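Local coordinates for glutamyl-tRNA synthetase (Methanothermobacter thermautotrophicus, PDB 3AII), which attaches glutamate to tRNA, probably in two steps: activation of the amino acid with ATP to Glu-AMP, then transfer to the acceptor end, at residues I167-M172 / H261-T266; P457-D462 / A488-W493. All coordinates share one frame; numbering follows the deposited sequence.

Interaction 1. Residues I167-M172 / H261-T266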
loop_
_atom_site.group_PDB
_atom_site.type_symbol
_atom_site.label_atom_id
_atom_site.label_comp_id
_atom_site.label_asym_id
_atom_site.label_seq_id
_atom_site.Cartn_x
_atom_site.Cartn_y
_atom_site.Cartn_z
ATOM N N ILE A 167 5.954 -18.182 9.670
ATOM C CA ILE A 167 5.962 -18.331 8.209
ATOM C C ILE A 167 5.361 -19.694 7.853
ATOM O O ILE A 167 5.798 -20.727 8.349
ATOM C CB ILE A 167 7.383 -18.195 7.635
ATOM C CG1 ILE A 167 7.959 -16.802 7.933
ATOM C CG2 ILE A 167 7.383 -18.399 6.111
ATOM C CD1 ILE A 167 9.446 -16.698 7.610
ATOM N N GLN A 168 4.329 -19.711 7.019
ATOM C CA GLN A 168 3.598 -20.955 6.812
ATOM C C GLN A 168 4.416 -22.067 6.161
ATOM O O GLN A 168 4.179 -23.240 6.442
ATOM C CB GLN A 168 2.288 -20.715 6.052
ATOM C CG GLN A 168 1.256 -19.970 6.887
ATOM C CD GLN A 168 -0.128 -19.989 6.264
ATOM O OE1 GLN A 168 -0.273 -19.797 5.063
ATOM N NE2 GLN A 168 -1.150 -20.233 7.082
ATOM N N SER A 169 5.383 -21.708 5.321
ATOM C CA SER A 169 6.168 -22.752 4.672
ATOM C C SER A 169 7.101 -23.459 5.654
ATOM O O SER A 169 7.656 -24.506 5.336
ATOM C CB SER A 169 6.946 -22.207 3.467
ATOM O OG SER A 169 7.838 -21.189 3.860
ATOM N N ASP A 170 7.244 -22.912 6.862
ATOM C CA ASP A 170 7.991 -23.597 7.916
ATOM C C ASP A 170 7.117 -24.611 8.641
ATOM O O ASP A 170 7.599 -25.358 9.502
ATOM C CB ASP A 170 8.471 -22.599 8.975
ATOM C CG ASP A 170 9.701 -21.826 8.551
ATOM O OD1 ASP A 170 9.863 -20.691 9.048
ATOM O OD2 ASP A 170 10.504 -22.346 7.750
ATOM N N ARG A 171 5.826 -24.617 8.316
ATOM C CA ARG A 171 4.844 -25.387 9.071
ATOM C C ARG A 171 4.254 -26.574 8.318
ATOM O O ARG A 171 3.233 -27.122 8.728
ATOM C CB ARG A 171 3.708 -24.451 9.550
ATOM C CG ARG A 171 4.213 -23.365 10.519
ATOM C CD ARG A 171 3.146 -22.325 10.887
ATOM N NE ARG A 171 1.966 -22.893 11.548
ATOM C CZ ARG A 171 1.900 -23.171 12.852
ATOM N NH1 ARG A 171 2.952 -22.971 13.642
ATOM N NH2 ARG A 171 0.784 -23.677 13.366
ATOM N N MET A 172 4.894 -26.994 7.226
ATOM C CA MET A 172 4.297 -28.070 6.422
ATOM C C MET A 172 3.953 -29.327 7.230
ATOM O O MET A 172 2.870 -29.895 7.066
ATOM C CB MET A 172 5.178 -28.408 5.210
ATOM C CG MET A 172 5.527 -27.206 4.352
ATOM S SD MET A 172 4.061 -26.523 3.553
ATOM C CE MET A 172 3.612 -27.940 2.566
ATOM N N HIS A 261 9.615 -24.121 -4.551
ATOM C CA HIS A 261 9.276 -23.028 -3.653
ATOM C C HIS A 261 10.560 -22.259 -3.376
ATOM O O HIS A 261 11.606 -22.870 -3.181
ATOM C CB HIS A 261 8.722 -23.600 -2.345
ATOM C CG HIS A 261 8.042 -22.589 -1.471
ATOM N ND1 HIS A 261 8.737 -21.668 -0.718
ATOM C CD2 HIS A 261 6.730 -22.378 -1.207
ATOM C CE1 HIS A 261 7.882 -20.918 -0.046
ATOM N NE2 HIS A 261 6.657 -21.333 -0.316
ATOM N N PRO A 262 10.485 -20.927 -3.340
ATOM C CA PRO A 262 11.716 -20.145 -3.169
ATOM C C PRO A 262 12.377 -20.312 -1.804
ATOM O O PRO A 262 13.590 -20.134 -1.700
ATOM C CB PRO A 262 11.249 -18.702 -3.390
ATOM C CG PRO A 262 10.045 -18.834 -4.248
ATOM C CD PRO A 262 9.360 -20.078 -3.760
ATOM N N ARG A 263 11.602 -20.646 -0.777
ATOM C CA ARG A 263 12.174 -20.965 0.535
ATOM C C ARG A 263 12.562 -22.424 0.706
ATOM O O ARG A 263 13.687 -22.739 1.095
ATOM C CB ARG A 263 11.210 -20.588 1.667
ATOM C CG ARG A 263 11.334 -19.165 2.140
ATOM C CD ARG A 263 10.449 -18.882 3.349
ATOM N NE ARG A 263 11.177 -18.924 4.618
ATOM C CZ ARG A 263 11.079 -19.893 5.524
ATOM N NH1 ARG A 263 10.275 -20.936 5.334
ATOM N NH2 ARG A 263 11.786 -19.805 6.647
ATOM N N THR A 264 11.619 -23.317 0.443
ATOM C CA THR A 264 11.790 -24.727 0.758
ATOM C C THR A 264 12.210 -25.570 -0.448
ATOM O O THR A 264 12.337 -26.784 -0.343
ATOM C CB THR A 264 10.501 -25.315 1.354
ATOM O OG1 THR A 264 9.434 -25.168 0.409
ATOM C CG2 THR A 264 10.128 -24.581 2.637
ATOM N N GLY A 265 12.417 -24.923 -1.590
ATOM C CA GLY A 265 12.902 -25.629 -2.767
ATOM C C GLY A 265 11.940 -26.680 -3.282
ATOM O O GLY A 265 10.774 -26.385 -3.532
ATOM N N THR A 266 12.424 -27.912 -3.433
ATOM C CA THR A 266 11.586 -29.011 -3.905
ATOM C C THR A 266 11.316 -30.031 -2.804
ATOM O O THR A 266 10.942 -31.174 -3.069
ATOM C CB THR A 266 12.214 -29.728 -5.118
ATOM O OG1 THR A 266 13.518 -30.202 -4.766
ATOM C CG2 THR A 266 12.321 -28.778 -6.307
#
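Arg-263 reaches over from the loop 261-266 and ends between Ser-169 and Asp-170 of the short 3-10 turn. NH1 and NH2 both converge on one carboxylate oxygen: Asp-170 OD2 lies 2.8 Å from Arg-263 NH1 and 3.1 Å from Arg-263 NH2, within the guanidinium plane. The carboxylate does not lie flat against its mate, since the two planes are 76° apart, and both nitrogens meet OD2 from the same face; the bond from NH2 to OD1 is long and weak. Arg-263 NH1 also donates to Ser-169 OG (2.9 Å), an oxygen tilted somewhat out of the guanidinium plane. Over one face of that group lies Ile-167, its CG2 3.9 Å from Arg-263 NH1. A bend at chi3 (99°) turns the arginine head toward the 3-10 turn. A methionine here would probably leave the Asp-170 carboxylate without its charged mate and Ser-169 OG without the guanidinium donor.

Further back, the backbone N of Arg-263 donates in the ring plane to His-261 ND1 at 3.0 Å, tying the root of the arginine to the imidazole. Thr-264 CG2 rests 3.7 Å from Ser-169 O. Asp-137 serves both segments, its OD2 bonding Ser-169 OG and its backbone O bonding His-261 NE2. Within the catalytic domain, the contact joins the turn between strand 164-167 and helix 172-184 to the loop linking strands 252-256 and 270-272, while Tyr-148 of helix 147-158 packs against Ile-167, His-261 and Arg-263.

Interaction 2. Residues P457-D462 / A488-W493; sequences PLRLID and ASMIHW
Met-490 folds back at chi2 (-69°) and chi3 (-67°), so that its thioether comes alongside Arg-459 and its methyl turns across Ile-461. Arg-459, with CG anti to the backbone N (chi1 175°) and extended out to NE, runs side by side with the methionine, CD 3.7 Å from Met-490 SD. The modelled distance from Met-490 CE to Ile-461 CG1, 3.2 Å, is shorter than a normal carbon contact and doubtful as a measure of tightness.

Beneath these side chains strands 457-460 and 489-491 pair in parallel. Arg-459 bonds both flanking residues of Met-490: its N donates to Ser-489 O at 2.8 Å and its O accepts from Ile-491 N at 2.9 Å. The ladder continues from Ile-461 N to Ile-491 O. On the opposite face of the sheet, Leu-460 CD2 meets Ile-491 CG2 at 3.7 Å.

Past the last bridge Trp-493 takes over. Leu-460 CB sits over the face of its five-membered ring, 3.8 Å from the centroid, a CH-pi contact, while Trp-493 NE1 donates in the ring plane to Ile-461 O at 3.0 Å. Phe-405 also meets this indole, and Asn-465 and Glu-478 O hold the Arg-459 head. In this parallel pairing of the anticodon-binding region, the buried indole N-H thus satisfies the carbonyl of Ile-461 after the last bridge, and contacts at edge and face are likely to fix the ring.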
loop_
_atom_site.group_PDB
_atom_site.type_symbol
_atom_site.label_atom_id
_atom_site.label_comp_id
_atom_site.label_asym_id
_atom_site.label_seq_id
_atom_site.Cartn_x
_atom_site.Cartn_y
_atom_site.Cartn_z
ATOM N N PRO A 457 -1.415 41.577 -16.647
ATOM C CA PRO A 457 -0.684 42.022 -15.459
ATOM C C PRO A 457 -0.405 40.865 -14.503
ATOM O O PRO A 457 -1.260 40.002 -14.295
ATOM C CB PRO A 457 -1.648 43.016 -14.811
ATOM C CG PRO A 457 -3.007 42.503 -15.210
ATOM C CD PRO A 457 -2.831 41.986 -16.614
ATOM N N LEU A 458 0.802 40.864 -13.944
ATOM C CA LEU A 458 1.230 39.839 -13.002
ATOM C C LEU A 458 1.884 40.512 -11.819
ATOM O O LEU A 458 2.510 41.554 -11.953
ATOM C CB LEU A 458 2.271 38.912 -13.640
ATOM C CG LEU A 458 1.869 38.161 -14.907
ATOM C CD1 LEU A 458 3.100 37.566 -15.613
ATOM C CD2 LEU A 458 0.850 37.082 -14.580
ATOM N N ARG A 459 1.758 39.890 -10.657
ATOM C CA ARG A 459 2.548 40.297 -9.513
ATOM C C ARG A 459 3.487 39.154 -9.186
ATOM O O ARG A 459 3.039 38.053 -8.818
ATOM C CB ARG A 459 1.666 40.596 -8.305
ATOM C CG ARG A 459 2.507 40.903 -7.072
ATOM C CD ARG A 459 1.708 41.562 -5.980
ATOM N NE ARG A 459 2.531 41.724 -4.781
ATOM C CZ ARG A 459 3.402 42.712 -4.586
ATOM N NH1 ARG A 459 3.594 43.656 -5.509
ATOM N NH2 ARG A 459 4.094 42.751 -3.450
ATOM N N LEU A 460 4.781 39.402 -9.340
ATOM C CA LEU A 460 5.769 38.417 -8.928
ATOM C C LEU A 460 5.719 38.440 -7.406
ATOM O O LEU A 460 5.959 39.487 -6.797
ATOM C CB LEU A 460 7.168 38.786 -9.420
ATOM C CG LEU A 460 7.493 39.164 -10.870
ATOM C CD1 LEU A 460 8.928 38.742 -11.207
ATOM C CD2 LEU A 460 6.523 38.581 -11.876
ATOM N N ILE A 461 5.405 37.296 -6.800
ATOM C CA ILE A 461 5.070 37.250 -5.372
ATOM C C ILE A 461 6.087 37.978 -4.496
ATOM O O ILE A 461 7.282 37.731 -4.595
ATOM C CB ILE A 461 4.872 35.809 -4.892
ATOM C CG1 ILE A 461 3.603 35.222 -5.527
ATOM C CG2 ILE A 461 4.823 35.744 -3.343
ATOM C CD1 ILE A 461 3.466 33.723 -5.339
ATOM N N ASP A 462 5.592 38.894 -3.658
ATOM C CA ASP A 462 6.432 39.675 -2.746
ATOM C C ASP A 462 7.443 40.623 -3.407
ATOM O O ASP A 462 8.272 41.223 -2.716
ATOM C CB ASP A 462 7.149 38.745 -1.753
ATOM C CG ASP A 462 6.206 38.190 -0.698
ATOM O OD1 ASP A 462 5.109 38.762 -0.524
ATOM O OD2 ASP A 462 6.555 37.190 -0.037
ATOM N N ALA A 488 -3.747 42.448 -11.045
ATOM C CA ALA A 488 -2.628 41.545 -11.312
ATOM C C ALA A 488 -2.844 40.152 -10.725
ATOM O O ALA A 488 -3.345 40.005 -9.610
ATOM C CB ALA A 488 -1.323 42.140 -10.786
ATOM N N SER A 489 -2.449 39.132 -11.480
ATOM C CA SER A 489 -2.480 37.757 -10.987
ATOM C C SER A 489 -1.150 37.412 -10.318
ATOM O O SER A 489 -0.093 37.754 -10.842
ATOM C CB SER A 489 -2.744 36.783 -12.134
ATOM O OG SER A 489 -4.081 36.890 -12.588
ATOM N N MET A 490 -1.199 36.736 -9.172
ATOM C CA MET A 490 0.043 36.358 -8.484
ATOM C C MET A 490 0.753 35.269 -9.268
ATOM O O MET A 490 0.116 34.375 -9.833
ATOM C CB MET A 490 -0.236 35.843 -7.063
ATOM C CG MET A 490 -0.914 36.836 -6.142
ATOM S SD MET A 490 0.140 38.226 -5.690
ATOM C CE MET A 490 1.405 37.435 -4.711
ATOM N N ILE A 491 2.082 35.322 -9.285
ATOM C CA ILE A 491 2.857 34.293 -9.954
ATOM C C ILE A 491 4.159 34.067 -9.195
ATOM O O ILE A 491 4.793 35.018 -8.719
ATOM C CB ILE A 491 3.121 34.622 -11.460
ATOM C CG1 ILE A 491 3.609 33.370 -12.207
ATOM C CG2 ILE A 491 4.110 35.759 -11.612
ATOM C CD1 ILE A 491 3.601 33.519 -13.731
ATOM N N HIS A 492 4.555 32.803 -9.067
ATOM C CA HIS A 492 5.855 32.521 -8.462
ATOM C C HIS A 492 6.928 32.719 -9.520
ATOM O O HIS A 492 6.622 32.834 -10.716
ATOM C CB HIS A 492 5.910 31.132 -7.798
ATOM C CG HIS A 492 5.588 29.990 -8.713
ATOM N ND1 HIS A 492 4.328 29.773 -9.220
ATOM C CD2 HIS A 492 6.357 28.966 -9.164
ATOM C CE1 HIS A 492 4.335 28.681 -9.967
ATOM N NE2 HIS A 492 5.556 28.174 -9.949
ATOM N N TRP A 493 8.176 32.792 -9.082
ATOM C CA TRP A 493 9.262 33.259 -9.942
ATOM C C TRP A 493 10.610 32.912 -9.322
ATOM O O TRP A 493 10.713 32.682 -8.112
ATOM C CB TRP A 493 9.141 34.780 -10.173
ATOM C CG TRP A 493 9.254 35.553 -8.888
ATOM C CD1 TRP A 493 8.284 35.714 -7.930
ATOM C CD2 TRP A 493 10.418 36.215 -8.397
ATOM N NE1 TRP A 493 8.782 36.474 -6.882
ATOM C CE2 TRP A 493 10.088 36.782 -7.147
ATOM C CE3 TRP A 493 11.709 36.401 -8.901
ATOM C CZ2 TRP A 493 11.018 37.509 -6.387
ATOM C CZ3 TRP A 493 12.621 37.130 -8.151
ATOM C CH2 TRP A 493 12.266 37.678 -6.910
#

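Overall arrangement
From the N terminus, the chain first passes through the catalytic domain, where interaction 1 brings the turn after strand 164-167 back against a loop 89 residues later; the loop it closes includes strands 188-191 and 234-237 and the zinc-binding cysteines. Interaction 2 opens only after this is complete, so the two are in series and neither nest nor cross. It closes a shorter loop, running through strands 464-469 and 472-477 and helix 480-486, and joins neighbouring strands of a mixed sheet in the anticodon-binding region. The contacts lie on opposite sides of the chain's centre, with centres about 63 Å apart, each tying together its own part of the elongated enzyme.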